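Side-chain contacts in periplasmic binding protein (PDB 5GJ3), which binds heme in the periplasm, holding two heme molecules together in this form, and probably passes it on for uptake into the cell: residues 10-13 with 14-17; 30-33 with 34-37; 149-152 with 153-157; 175-178 with 179-182; 253-256 with 257-261. All blocks are in the same frame, centred on the assembly; numbering follows the deposited sequence.

Contact 1: residues 10-13 with 14-17; sequences SLNG and DITE. With ZN (zinc ion), chain D.
S10 and T16 meet hydroxyl to hydroxyl where strand 8-10 gives way to helix 13-21, OG of S10 donating to OG1 of T16 over 2.7 Å. The T16 hydroxyl in turn donates to a water, 2.6 Å from OG1, and that water donates back to the S10 carbonyl oxygen, so side chain and backbone of S10 both end at one hydroxyl. With OG anti to the backbone N (chi1 171°), the serine reaches forward to the helix, and CG2 of I15 rests against the same OG at 3.6 Å. The first helical turn itself is closed by T16 N to N12 O, 3.0 Å long and almost straight (170°), and by E17 N to G13 O. N12 stands at the N-cap, yet its side chain does no capping; its amide is engaged elsewhere, OD1 by the backbone N of D70 and ND2 by Q51. The CB of N12 instead abuts D14 OD1 at 3.2 Å. In D14, chi1 of 57° sets CG between backbone N and carbonyl carbon, and OD2 binds the zinc ion at 2.1 Å, with D70, D94 and a water 1.9 Å from the metal as further ligands. A weak bond from I15 N reaches D14 OD1, while K104 donates to OD2. Three aspartates round one metal would concentrate negative charge in this buried place; the zinc ion and the K104 ammonium probably offset it, and the helix N terminus is likely to help.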
loop_
_atom_site.group_PDB
_atom_site.type_symbol
_atom_site.label_atom_id
_atom_site.label_comp_id
_atom_site.label_asym_id
_atom_site.label_seq_id
_atom_site.Cartn_x
_atom_site.Cartn_y
_atom_site.Cartn_z
ATOM N N SER A 10 -2.015 -17.308 0.956
ATOM C CA SER A 10 -1.593 -16.081 0.303
ATOM C C SER A 10 -0.531 -15.384 1.185
ATOM O O SER A 10 -0.758 -15.131 2.394
ATOM C CB SER A 10 -2.799 -15.201 0.073
ATOM O OG SER A 10 -2.341 -13.933 -0.368
ATOM N N LEU A 11 0.621 -15.061 0.606
ATOM C CA LEU A 11 1.749 -14.565 1.398
ATOM C C LEU A 11 1.793 -13.025 1.684
ATOM O O LEU A 11 2.598 -12.578 2.516
ATOM C CB LEU A 11 3.098 -15.019 0.765
ATOM C CG LEU A 11 3.199 -16.540 0.509
ATOM C CD1 LEU A 11 4.546 -16.791 -0.141
ATOM C CD2 LEU A 11 3.104 -17.293 1.842
ATOM N N ASN A 12 0.977 -12.252 0.991
ATOM C CA ASN A 12 1.056 -10.796 1.114
ATOM C C ASN A 12 -0.334 -10.233 1.162
ATOM O O ASN A 12 -1.231 -10.732 0.479
ATOM C CB ASN A 12 1.820 -10.136 -0.057
ATOM C CG ASN A 12 3.145 -10.765 -0.276
ATOM O OD1 ASN A 12 3.272 -11.749 -1.006
ATOM N ND2 ASN A 12 4.134 -10.278 0.427
ATOM N N GLY A 13 -0.515 -9.191 1.982
ATOM C CA GLY A 13 -1.821 -8.520 2.057
ATOM C C GLY A 13 -2.445 -8.048 0.763
ATOM O O GLY A 13 -3.650 -8.179 0.589
ATOM N N ASP A 14 -1.643 -7.497 -0.167
ATOM C CA ASP A 14 -2.171 -7.053 -1.455
ATOM C C ASP A 14 -2.601 -8.191 -2.439
ATOM O O ASP A 14 -3.625 -8.090 -3.172
ATOM C CB ASP A 14 -1.186 -6.070 -2.133
ATOM C CG ASP A 14 0.229 -6.647 -2.346
ATOM O OD1 ASP A 14 0.640 -7.624 -1.660
ATOM O OD2 ASP A 14 0.966 -6.093 -3.211
ATOM N N ILE A 15 -1.856 -9.303 -2.412
ATOM C CA ILE A 15 -2.254 -10.530 -3.136
ATOM C C ILE A 15 -3.571 -11.100 -2.579
ATOM O O ILE A 15 -4.499 -11.418 -3.338
ATOM C CB ILE A 15 -1.127 -11.562 -3.031
ATOM C CG1 ILE A 15 0.146 -10.946 -3.643
ATOM C CG2 ILE A 15 -1.551 -12.848 -3.741
ATOM C CD1 ILE A 15 0.015 -10.549 -5.114
ATOM N N THR A 16 -3.673 -11.167 -1.259
ATOM C CA THR A 16 -4.922 -11.616 -0.614
ATOM C C THR A 16 -6.124 -10.763 -1.064
ATOM O O THR A 16 -7.145 -11.287 -1.493
ATOM C CB THR A 16 -4.774 -11.553 0.903
ATOM O OG1 THR A 16 -3.703 -12.406 1.320
ATOM C CG2 THR A 16 -6.099 -11.911 1.646
ATOM N N GLU A 17 -5.969 -9.444 -1.026
ATOM C CA GLU A 17 -7.025 -8.521 -1.430
ATOM C C GLU A 17 -7.435 -8.801 -2.862
ATOM O O GLU A 17 -8.618 -8.766 -3.212
ATOM C CB GLU A 17 -6.547 -7.075 -1.297
ATOM C CG GLU A 17 -7.467 -6.080 -1.980
ATOM C CD GLU A 17 -7.229 -4.619 -1.545
ATOM O OE1 GLU A 17 -6.436 -4.328 -0.609
ATOM O OE2 GLU A 17 -7.880 -3.755 -2.129
HETATM ZN ZN ZN D . 2.986 -6.588 -2.762
HETATM O O HOH W 1 -1.812 -12.602 3.047
HETATM O O HOH W 2 3.623 -6.950 -0.955
#

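Contact 2: residues 30-33 with 34-37; sequences GVDS and SATY
D32 opens a type I beta turn that runs to A35 at the end of strand 28-31, an edge strand of the parallel sheet, and its carboxylate folds over the turn to meet S34. The turn is closed by A35 N to D32 O, a bond of 3.0 Å whose donor stands above the carbonyl plane rather than on a lone pair. OD2 of D32 accepts twice from one residue. The backbone N of S34 comes from above the carboxylate plane at 2.8 Å, and the S34 hydroxyl, also at 2.8 Å, uses the syn lone pair. The Q51 backbone N adds a weak third bond to OD2. Chi1 of 74° turns S34 OG back over its own backbone, which allows N-H and hydroxyl to converge on the same oxygen. That hydroxyl is used in both directions, since OG also accepts from G13 N at the start of helix 13-21. An alanine in place of D32 removes the carboxylate, and the backbone N and hydroxyl of S34 would probably be left without their shared acceptor. S34 touches one of the bound hemes, so the D32 carboxylate acts as a second shell behind a residue of the heme pocket. A35, the centre of an inverse gamma turn, has its carbonyl oxygen taken by the T42 hydroxyl. On the apolar side, V31 and A35 both pack against T16 of the helix, and their own CB atoms meet at 3.8 Å.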
loop_
_atom_site.group_PDB
_atom_site.type_symbol
_atom_site.label_atom_id
_atom_site.label_comp_id
_atom_site.label_asym_id
_atom_site.label_seq_id
_atom_site.Cartn_x
_atom_site.Cartn_y
_atom_site.Cartn_z
ATOM N N GLY A 30 -5.251 -19.418 4.596
ATOM C CA GLY A 30 -4.233 -18.845 5.489
ATOM C C GLY A 30 -3.752 -17.547 4.895
ATOM O O GLY A 30 -3.649 -17.439 3.661
ATOM N N VAL A 31 -3.510 -16.562 5.765
ATOM C CA VAL A 31 -3.038 -15.227 5.321
ATOM C C VAL A 31 -1.941 -14.698 6.224
ATOM O O VAL A 31 -1.790 -15.151 7.357
ATOM C CB VAL A 31 -4.171 -14.178 5.293
ATOM C CG1 VAL A 31 -5.191 -14.521 4.213
ATOM C CG2 VAL A 31 -4.810 -13.984 6.689
ATOM N N ASP A 32 -1.198 -13.706 5.735
ATOM C CA ASP A 32 -0.186 -13.064 6.564
ATOM C C ASP A 32 -0.804 -11.880 7.356
ATOM O O ASP A 32 -1.931 -11.422 7.042
ATOM C CB ASP A 32 1.002 -12.597 5.700
ATOM C CG ASP A 32 0.809 -11.153 5.198
ATOM O OD1 ASP A 32 0.029 -10.949 4.234
ATOM O OD2 ASP A 32 1.429 -10.226 5.798
ATOM N N SER A 33 -0.063 -11.415 8.384
ATOM C CA SER A 33 -0.416 -10.234 9.256
ATOM C C SER A 33 -0.847 -8.979 8.541
ATOM O O SER A 33 -1.633 -8.204 9.076
ATOM C CB SER A 33 0.811 -9.803 10.076
ATOM O OG SER A 33 1.133 -10.803 10.979
ATOM N N SER A 34 -0.296 -8.718 7.359
ATOM C CA SER A 34 -0.649 -7.479 6.645
ATOM C C SER A 34 -1.958 -7.618 5.852
ATOM O O SER A 34 -2.369 -6.687 5.155
ATOM C CB SER A 34 0.491 -7.040 5.700
ATOM O OG SER A 34 0.520 -7.908 4.563
ATOM N N ALA A 35 -2.598 -8.784 5.888
ATOM C CA ALA A 35 -3.780 -8.987 5.069
ATOM C C ALA A 35 -5.008 -8.493 5.824
ATOM O O ALA A 35 -5.694 -9.284 6.473
ATOM C CB ALA A 35 -3.957 -10.479 4.657
ATOM N N THR A 36 -5.301 -7.200 5.698
ATOM C CA THR A 36 -6.394 -6.544 6.473
ATOM C C THR A 36 -7.617 -6.207 5.570
ATOM O O THR A 36 -8.504 -5.493 6.021
ATOM C CB THR A 36 -5.883 -5.222 7.074
ATOM O OG1 THR A 36 -5.231 -4.514 6.024
ATOM C CG2 THR A 36 -4.892 -5.415 8.202
ATOM N N TYR A 37 -7.667 -6.696 4.315
ATOM C CA TYR A 37 -8.818 -6.464 3.413
ATOM C C TYR A 37 -9.243 -7.678 2.554
ATOM O O TYR A 37 -8.395 -8.211 1.836
ATOM C CB TYR A 37 -8.530 -5.306 2.458
ATOM C CG TYR A 37 -9.789 -4.767 1.794
ATOM C CD1 TYR A 37 -10.555 -3.775 2.417
ATOM C CD2 TYR A 37 -10.245 -5.288 0.574
ATOM C CE1 TYR A 37 -11.714 -3.310 1.818
ATOM C CE2 TYR A 37 -11.421 -4.823 -0.033
ATOM C CZ TYR A 37 -12.136 -3.814 0.611
ATOM O OH TYR A 37 -13.271 -3.278 0.035
#

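Contact 3: residues 149-152 with 153-157; sequences YLRG and TDVQQ. With HEM (protoporphyrin IX containing Fe), chain C.
The Y149 hydroxyl oxygen is gripped from two directions: the heme iron binds OH at 2.1 Å, and NH2 of R151 reaches it with a weak bond of 3.3 Å. Both residues project from one face of the beta hairpin formed by strands 144-151 and 155-159, together with V155 and Q157. R151 has its CG anti to the backbone N and its chain bent at chi3 (73°), and this bend lays the guanidinium flat against the porphyrin. HEM C2D sits over the centre of one guanidinium face, 3.4 Å from its plane, while V155 CG2 backs the opposite face nearer the rim. NH2 meanwhile lies at the edge of the Y149 ring, in its plane. V155 serves both neighbours, because its other methyl, CG1, touches CE2 of the tyrosine at 3.8 Å, the two side chains crossing at a slant. Behind these side chains the strands run antiparallel, and Y149 and Q157 form a hydrogen-bonded pair, with Y149 N to Q157 O at 2.7 Å and Q157 N to Y149 O at 2.9 Å. G152, at positive phi, leads into a type I turn that ends at V155. A leucine in place of R151 has no guanidinium, so the porphyrin would probably lose its flat cover there and the tyrosine oxygen its neighbouring positive charge. F186 also lies against Y149 in the pocket. A cation beside an iron-bound tyrosine oxygen would be expected to favour the phenolate form, and thus to influence how firmly the heme iron is held.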
loop_
_atom_site.group_PDB
_atom_site.type_symbol
_atom_site.label_atom_id
_atom_site.label_comp_id
_atom_site.label_asym_id
_atom_site.label_seq_id
_atom_site.Cartn_x
_atom_site.Cartn_y
_atom_site.Cartn_z
ATOM N N TYR A 149 6.173 8.226 7.859
ATOM C CA TYR A 149 5.987 6.951 8.495
ATOM C C TYR A 149 6.246 7.173 10.012
ATOM O O TYR A 149 7.311 7.662 10.388
ATOM C CB TYR A 149 6.976 5.961 7.902
ATOM C CG TYR A 149 6.940 4.643 8.636
ATOM C CD1 TYR A 149 5.947 3.694 8.351
ATOM C CD2 TYR A 149 7.883 4.350 9.663
ATOM C CE1 TYR A 149 5.885 2.468 9.050
ATOM C CE2 TYR A 149 7.826 3.135 10.372
ATOM C CZ TYR A 149 6.845 2.180 10.053
ATOM O OH TYR A 149 6.776 0.952 10.729
ATOM N N LEU A 150 5.275 6.828 10.856
ATOM C CA LEU A 150 5.323 7.101 12.294
ATOM C C LEU A 150 5.062 5.840 13.104
ATOM O O LEU A 150 4.211 5.031 12.761
ATOM C CB LEU A 150 4.234 8.112 12.701
ATOM C CG LEU A 150 4.201 9.441 11.928
ATOM C CD1 LEU A 150 2.892 10.171 12.243
ATOM C CD2 LEU A 150 5.421 10.275 12.296
ATOM N N ARG A 151 5.791 5.684 14.190
ATOM C CA ARG A 151 5.558 4.550 15.060
ATOM C C ARG A 151 5.865 5.040 16.452
ATOM O O ARG A 151 6.973 4.865 16.934
ATOM C CB ARG A 151 6.416 3.349 14.672
ATOM C CG ARG A 151 5.756 2.042 15.107
ATOM C CD ARG A 151 6.418 0.824 14.477
ATOM N NE ARG A 151 7.712 0.545 15.069
ATOM C CZ ARG A 151 8.887 0.709 14.466
ATOM N NH1 ARG A 151 10.006 0.409 15.126
ATOM N NH2 ARG A 151 8.963 1.150 13.207
ATOM N N GLY A 152 4.871 5.732 17.025
ATOM C CA GLY A 152 5.038 6.535 18.224
ATOM C C GLY A 152 6.030 7.659 17.996
ATOM O O GLY A 152 6.613 7.814 16.920
ATOM N N THR A 153 6.247 8.438 19.039
ATOM C CA THR A 153 7.197 9.556 18.989
ATOM C C THR A 153 8.662 9.106 18.812
ATOM O O THR A 153 9.511 9.889 18.411
ATOM C CB THR A 153 6.935 10.534 20.161
ATOM O OG1 THR A 153 5.893 11.432 19.745
ATOM C CG2 THR A 153 8.167 11.326 20.547
ATOM N N ASP A 154 8.937 7.827 19.019
ATOM C CA ASP A 154 10.271 7.316 18.777
ATOM C C ASP A 154 10.704 7.222 17.305
ATOM O O ASP A 154 11.887 7.384 16.982
ATOM C CB ASP A 154 10.382 5.960 19.442
ATOM C CG ASP A 154 10.460 6.080 20.956
ATOM O OD1 ASP A 154 11.138 7.023 21.418
ATOM O OD2 ASP A 154 9.847 5.258 21.679
ATOM N N VAL A 155 9.758 6.968 16.408
ATOM C CA VAL A 155 10.108 6.619 15.014
ATOM C C VAL A 155 9.413 7.602 14.077
ATOM O O VAL A 155 8.188 7.731 14.137
ATOM C CB VAL A 155 9.713 5.150 14.699
ATOM C CG1 VAL A 155 9.716 4.871 13.184
ATOM C CG2 VAL A 155 10.645 4.194 15.449
ATOM N N GLN A 156 10.206 8.329 13.277
ATOM C CA GLN A 156 9.688 9.335 12.341
ATOM C C GLN A 156 10.545 9.336 11.094
ATOM O O GLN A 156 11.711 9.761 11.116
ATOM C CB GLN A 156 9.651 10.723 12.999
ATOM C CG GLN A 156 8.625 10.780 14.122
ATOM C CD GLN A 156 9.012 11.664 15.267
ATOM O OE1 GLN A 156 8.681 11.370 16.413
ATOM N NE2 GLN A 156 9.651 12.781 14.972
ATOM N N GLN A 157 9.963 8.819 10.017
ATOM C CA GLN A 157 10.667 8.610 8.766
ATOM C C GLN A 157 9.869 9.244 7.622
ATOM O O GLN A 157 8.644 9.323 7.668
ATOM C CB GLN A 157 10.868 7.117 8.478
ATOM C CG GLN A 157 11.626 6.353 9.566
ATOM C CD GLN A 157 13.135 6.414 9.399
ATOM O OE1 GLN A 157 13.853 6.801 10.320
ATOM N NE2 GLN A 157 13.618 6.045 8.223
HETATM C CHA HEM C . 5.506 -2.104 12.956
HETATM C CHB HEM C . 3.520 -0.693 8.743
HETATM C CHC HEM C . 7.954 0.116 6.799
HETATM C CHD HEM C . 9.908 -1.547 10.938
HETATM C C1A HEM C . 4.619 -1.814 11.950
HETATM C C2A HEM C . 3.223 -2.056 12.042
HETATM C C3A HEM C . 2.674 -1.664 10.852
HETATM C C4A HEM C . 3.725 -1.189 10.033
HETATM C CMA HEM C . 1.195 -1.692 10.465
HETATM C CAA HEM C . 2.486 -2.657 13.243
HETATM C CBA HEM C . 1.679 -1.620 14.043
HETATM C CGA HEM C . 2.530 -0.696 14.889
HETATM O O1A HEM C . 3.753 -0.543 14.697
HETATM O O2A HEM C . 2.014 -0.028 15.805
HETATM C C1B HEM C . 4.567 -0.365 7.851
HETATM C C2B HEM C . 4.334 0.077 6.510
HETATM C C3B HEM C . 5.548 0.288 5.936
HETATM C C4B HEM C . 6.571 -0.024 6.989
HETATM C CMB HEM C . 2.977 0.252 5.868
HETATM C CAB HEM C . 5.846 0.751 4.571
HETATM C CBB HEM C . 5.844 2.042 4.342
HETATM C C1C HEM C . 8.897 -0.303 7.752
HETATM C C2C HEM C . 10.278 -0.431 7.518
HETATM C C3C HEM C . 10.853 -0.900 8.713
HETATM C C4C HEM C . 9.782 -1.058 9.648
HETATM C CMC HEM C . 10.952 -0.070 6.208
HETATM C CAC HEM C . 12.278 -1.199 9.061
HETATM C CBC HEM C . 13.331 -0.728 8.406
HETATM C C1D HEM C . 8.824 -1.849 11.769
HETATM C C2D HEM C . 9.040 -2.418 13.127
HETATM C C3D HEM C . 7.812 -2.564 13.703
HETATM C C4D HEM C . 6.867 -2.083 12.681
HETATM C CMD HEM C . 10.393 -2.762 13.706
HETATM C CAD HEM C . 7.462 -3.112 15.083
HETATM C CBD HEM C . 7.218 -4.643 15.161
HETATM C CGD HEM C . 6.707 -5.034 16.546
HETATM O O1D HEM C . 6.292 -6.193 16.847
HETATM O O2D HEM C . 6.681 -4.192 17.473
HETATM N NA HEM C . 4.936 -1.263 10.702
HETATM N NB HEM C . 5.878 -0.341 8.100
HETATM N NC HEM C . 8.609 -0.689 9.053
HETATM N ND HEM C . 7.520 -1.572 11.584
HETATM FE FE HEM C . 6.742 -0.946 9.937
#

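Contact 4: residues 175-178 with 179-182; sequences INAA and ADAG. With ZN (zinc ion), chain E.
N176 and A179 are joined where strand 175-176 turns into a short 3-10 segment, by a long, weak bond from A179 N to N176 O. The compact side of the turn is built from backbone and small side chains. N176 OD1 accepts from A178 N at 3.0 Å, an Asx turn with the donor standing above the amide plane, and CG anti to the backbone N (chi1 -177°) brings OD1 within reach of that N-H. A181 N to A178 O follows at 3.1 Å, and G182 N to A179 O, at 2.7 Å, closes the end. The nitrogen end of the asparagine's amide is held too, ND2 donating to D166 and to the A159 carbonyl oxygen. Looser is the D180 side. Its backbone N reaches A177 O through a weak, bent bond, and its carboxylate stands out at the exposed surface, where both oxygens bind a zinc ion unequally, OD2 at 2.1 Å and OD1 at 2.5 Å. H144 supplies the remaining protein ligand of the chain, which links the turn to strand 144-151. I175 and A177 make backbone bonds to that same stretch of the sheet, and their side chains touch H144. On the helical side, A177 packs on A197 and A181 on V193, both of helix 191-197, so the turn bridges the sheet and that helix.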
loop_
_atom_site.group_PDB
_atom_site.type_symbol
_atom_site.label_atom_id
_atom_site.label_comp_id
_atom_site.label_asym_id
_atom_site.label_seq_id
_atom_site.Cartn_x
_atom_site.Cartn_y
_atom_site.Cartn_z
ATOM N N ILE A 175 3.439 17.316 -5.234
ATOM C CA ILE A 175 4.900 17.250 -5.324
ATOM C C ILE A 175 5.359 16.541 -4.055
ATOM O O ILE A 175 4.937 16.930 -2.938
ATOM C CB ILE A 175 5.559 18.660 -5.368
ATOM C CG1 ILE A 175 5.003 19.509 -6.516
ATOM C CG2 ILE A 175 7.078 18.564 -5.370
ATOM C CD1 ILE A 175 5.251 18.902 -7.889
ATOM N N ASN A 176 6.222 15.531 -4.210
ATOM C CA ASN A 176 6.791 14.867 -3.046
ATOM C C ASN A 176 7.911 15.779 -2.517
ATOM O O ASN A 176 8.978 15.867 -3.137
ATOM C CB ASN A 176 7.296 13.433 -3.346
ATOM C CG ASN A 176 7.820 12.711 -2.075
ATOM O OD1 ASN A 176 7.883 13.316 -0.980
ATOM N ND2 ASN A 176 8.083 11.378 -2.184
ATOM N N ALA A 177 7.621 16.478 -1.422
ATOM C CA ALA A 177 8.562 17.414 -0.765
ATOM C C ALA A 177 9.824 16.744 -0.176
ATOM O O ALA A 177 10.799 17.436 0.147
ATOM C CB ALA A 177 7.849 18.235 0.318
ATOM N N ALA A 178 9.848 15.417 -0.051
ATOM C CA ALA A 178 11.058 14.743 0.455
ATOM C C ALA A 178 12.252 14.921 -0.509
ATOM O O ALA A 178 13.382 14.873 -0.057
ATOM C CB ALA A 178 10.814 13.262 0.677
ATOM N N ALA A 179 12.013 15.102 -1.815
ATOM C CA ALA A 179 13.085 15.438 -2.800
ATOM C C ALA A 179 13.909 16.720 -2.437
ATOM O O ALA A 179 15.147 16.726 -2.542
ATOM C CB ALA A 179 12.507 15.516 -4.227
ATOM N N ASP A 180 13.218 17.770 -1.959
ATOM C CA ASP A 180 13.837 19.015 -1.455
ATOM C C ASP A 180 14.837 18.785 -0.315
ATOM O O ASP A 180 15.699 19.632 -0.057
ATOM C CB ASP A 180 12.764 19.992 -0.954
ATOM C CG ASP A 180 11.908 20.550 -2.085
ATOM O OD1 ASP A 180 12.430 20.832 -3.170
ATOM O OD2 ASP A 180 10.700 20.699 -1.912
ATOM N N ALA A 181 14.705 17.669 0.399
ATOM C CA ALA A 181 15.710 17.336 1.426
ATOM C C ALA A 181 16.709 16.291 0.901
ATOM O O ALA A 181 17.577 15.844 1.641
ATOM C CB ALA A 181 15.041 16.881 2.726
ATOM N N GLY A 182 16.573 15.916 -0.377
ATOM C CA GLY A 182 17.478 14.942 -1.005
ATOM C C GLY A 182 17.127 13.464 -0.837
ATOM O O GLY A 182 17.831 12.587 -1.361
HETATM ZN ZN ZN E . 10.070 21.292 -3.804
#

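Contact 5: residues 253-256 with 257-261; sequences ALTD and LTIAF. With ZN (zinc ion), chain G.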
loop_
_atom_site.group_PDB
_atom_site.type_symbol
_atom_site.label_atom_id
_atom_site.label_comp_id
_atom_site.label_asym_id
_atom_site.label_seq_id
_atom_site.Cartn_x
_atom_site.Cartn_y
_atom_site.Cartn_z
ATOM N N ALA A 253 -7.825 5.168 -4.169
ATOM C CA ALA A 253 -6.920 5.915 -3.265
ATOM C C ALA A 253 -6.358 7.164 -3.956
ATOM O O ALA A 253 -6.271 8.226 -3.332
ATOM C CB ALA A 253 -5.794 5.013 -2.717
ATOM N N LEU A 254 -6.014 7.049 -5.247
ATOM C CA LEU A 254 -5.584 8.200 -6.049
ATOM C C LEU A 254 -6.618 9.298 -6.111
ATOM O O LEU A 254 -6.257 10.473 -6.050
ATOM C CB LEU A 254 -5.218 7.819 -7.483
ATOM C CG LEU A 254 -3.848 7.242 -7.675
ATOM C CD1 LEU A 254 -3.701 6.855 -9.168
ATOM C CD2 LEU A 254 -2.749 8.223 -7.215
ATOM N N THR A 255 -7.896 8.918 -6.187
ATOM C CA THR A 255 -9.003 9.878 -6.292
ATOM C C THR A 255 -9.076 10.627 -4.941
ATOM O O THR A 255 -9.225 11.840 -4.916
ATOM C CB THR A 255 -10.374 9.146 -6.578
ATOM O OG1 THR A 255 -10.351 8.520 -7.878
ATOM C CG2 THR A 255 -11.572 10.057 -6.461
ATOM N N ASP A 256 -8.985 9.893 -3.829
ATOM C CA ASP A 256 -9.046 10.579 -2.521
ATOM C C ASP A 256 -7.861 11.556 -2.407
ATOM O O ASP A 256 -8.066 12.685 -1.935
ATOM C CB ASP A 256 -9.018 9.596 -1.341
ATOM C CG ASP A 256 -10.256 8.720 -1.280
ATOM O OD1 ASP A 256 -11.273 9.038 -1.947
ATOM O OD2 ASP A 256 -10.219 7.678 -0.574
ATOM N N LEU A 257 -6.644 11.110 -2.768
ATOM C CA LEU A 257 -5.501 12.010 -2.683
ATOM C C LEU A 257 -5.706 13.232 -3.565
ATOM O O LEU A 257 -5.478 14.366 -3.108
ATOM C CB LEU A 257 -4.180 11.336 -3.082
ATOM C CG LEU A 257 -3.732 10.227 -2.166
ATOM C CD1 LEU A 257 -2.548 9.566 -2.883
ATOM C CD2 LEU A 257 -3.342 10.901 -0.842
ATOM N N THR A 258 -6.103 13.020 -4.835
ATOM C CA THR A 258 -6.128 14.175 -5.753
ATOM C C THR A 258 -7.191 15.199 -5.380
ATOM O O THR A 258 -7.003 16.395 -5.543
ATOM C CB THR A 258 -6.243 13.748 -7.272
ATOM O OG1 THR A 258 -5.769 14.815 -8.051
ATOM C CG2 THR A 258 -7.714 13.483 -7.695
ATOM N N ILE A 259 -8.322 14.725 -4.882
ATOM C CA ILE A 259 -9.372 15.614 -4.316
ATOM C C ILE A 259 -8.780 16.482 -3.187
ATOM O O ILE A 259 -8.933 17.704 -3.177
ATOM C CB ILE A 259 -10.623 14.821 -3.795
ATOM C CG1 ILE A 259 -11.357 14.059 -4.930
ATOM C CG2 ILE A 259 -11.610 15.765 -3.101
ATOM C CD1 ILE A 259 -11.532 14.882 -6.157
ATOM N N ALA A 260 -8.086 15.849 -2.240
ATOM C CA ALA A 260 -7.423 16.592 -1.146
ATOM C C ALA A 260 -6.322 17.558 -1.654
ATOM O O ALA A 260 -6.219 18.722 -1.225
ATOM C CB ALA A 260 -6.850 15.619 -0.145
ATOM N N PHE A 261 -5.526 17.095 -2.610
ATOM C CA PHE A 261 -4.438 17.916 -3.124
ATOM C C PHE A 261 -5.010 19.137 -3.844
ATOM O O PHE A 261 -4.436 20.243 -3.789
ATOM C CB PHE A 261 -3.608 17.087 -4.099
ATOM C CG PHE A 261 -2.729 16.020 -3.448
ATOM C CD1 PHE A 261 -2.724 15.795 -2.058
ATOM C CD2 PHE A 261 -1.934 15.200 -4.263
ATOM C CE1 PHE A 261 -1.905 14.799 -1.504
ATOM C CE2 PHE A 261 -1.124 14.210 -3.729
ATOM C CZ PHE A 261 -1.112 14.009 -2.346
HETATM ZN ZN ZN G . -13.013 7.990 -2.104
HETATM O O HOH W 3 -12.894 7.104 -0.195
HETATM O O HOH W 4 -12.132 7.050 -3.672
#
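Residues 253-256 and 257-261 form successive turns of one alpha helix, the C-terminal helix 250-267, and are tied by four i to i+4 bonds. L257 N to A253 O and A260 N to D256 O are both close to straight at 168°. T258 N to L254 O is the shortest of the four, 2.8 Å, and I259 N binds T255 O between them. T255 and I259 follow one turn apart, with CG2 of the threonine 4.3 Å from CG1 of the isoleucine. That CG1 also presses on T255 O at 3.1 Å. Each threonine hydroxyl finds a carbonyl oxygen: T255 OG1 turns back to G251 in the preceding turn, whereas T258, with OG1 anti to its backbone N (chi1 -158°), reaches off the helix to A172. The buried side packs against two helices and a strand. L254 and T258 lean on helix 115-136, the long helix that probably spans the two lobes as in related binding proteins, and L254 also rests, with L257, on M168 of helix 164-171. L257 further touches L238, and A260 touches I236, both in strand 235-238. The F261 ring lies with one face towards the L257 carbonyl carbon. D256 points elsewhere, its OD2 hydrogen-bonded to the Y242 hydroxyl and to a water. The same water binds the zinc ion at 2.1 Å, and a second water does so at 2.0 Å, beside D256 OD1, which is 2.0 Å from the metal.

Overall arrangement
Each contact joins residues next to one another in sequence, and the five follow in series along the chain; none nests within or crosses another. Contact 1 closes the passage from strand 8-10 into helix 13-21, and contact 2 the turn leaving strand 28-31. These two touch, their centres about 6 Å apart, and belong to the N-terminal lobe beside the four-stranded parallel sheet. Contact 3 closes the hairpin loop of the second lobe, with its centre about 23 Å from that of contact 2, across the hemes. Contact 4 closes the turn after strand 175-176, a neighbour of strand 144-151 in the same sheet. Contact 5 runs along helix 250-267, which packs against helices 115-136 and 164-171.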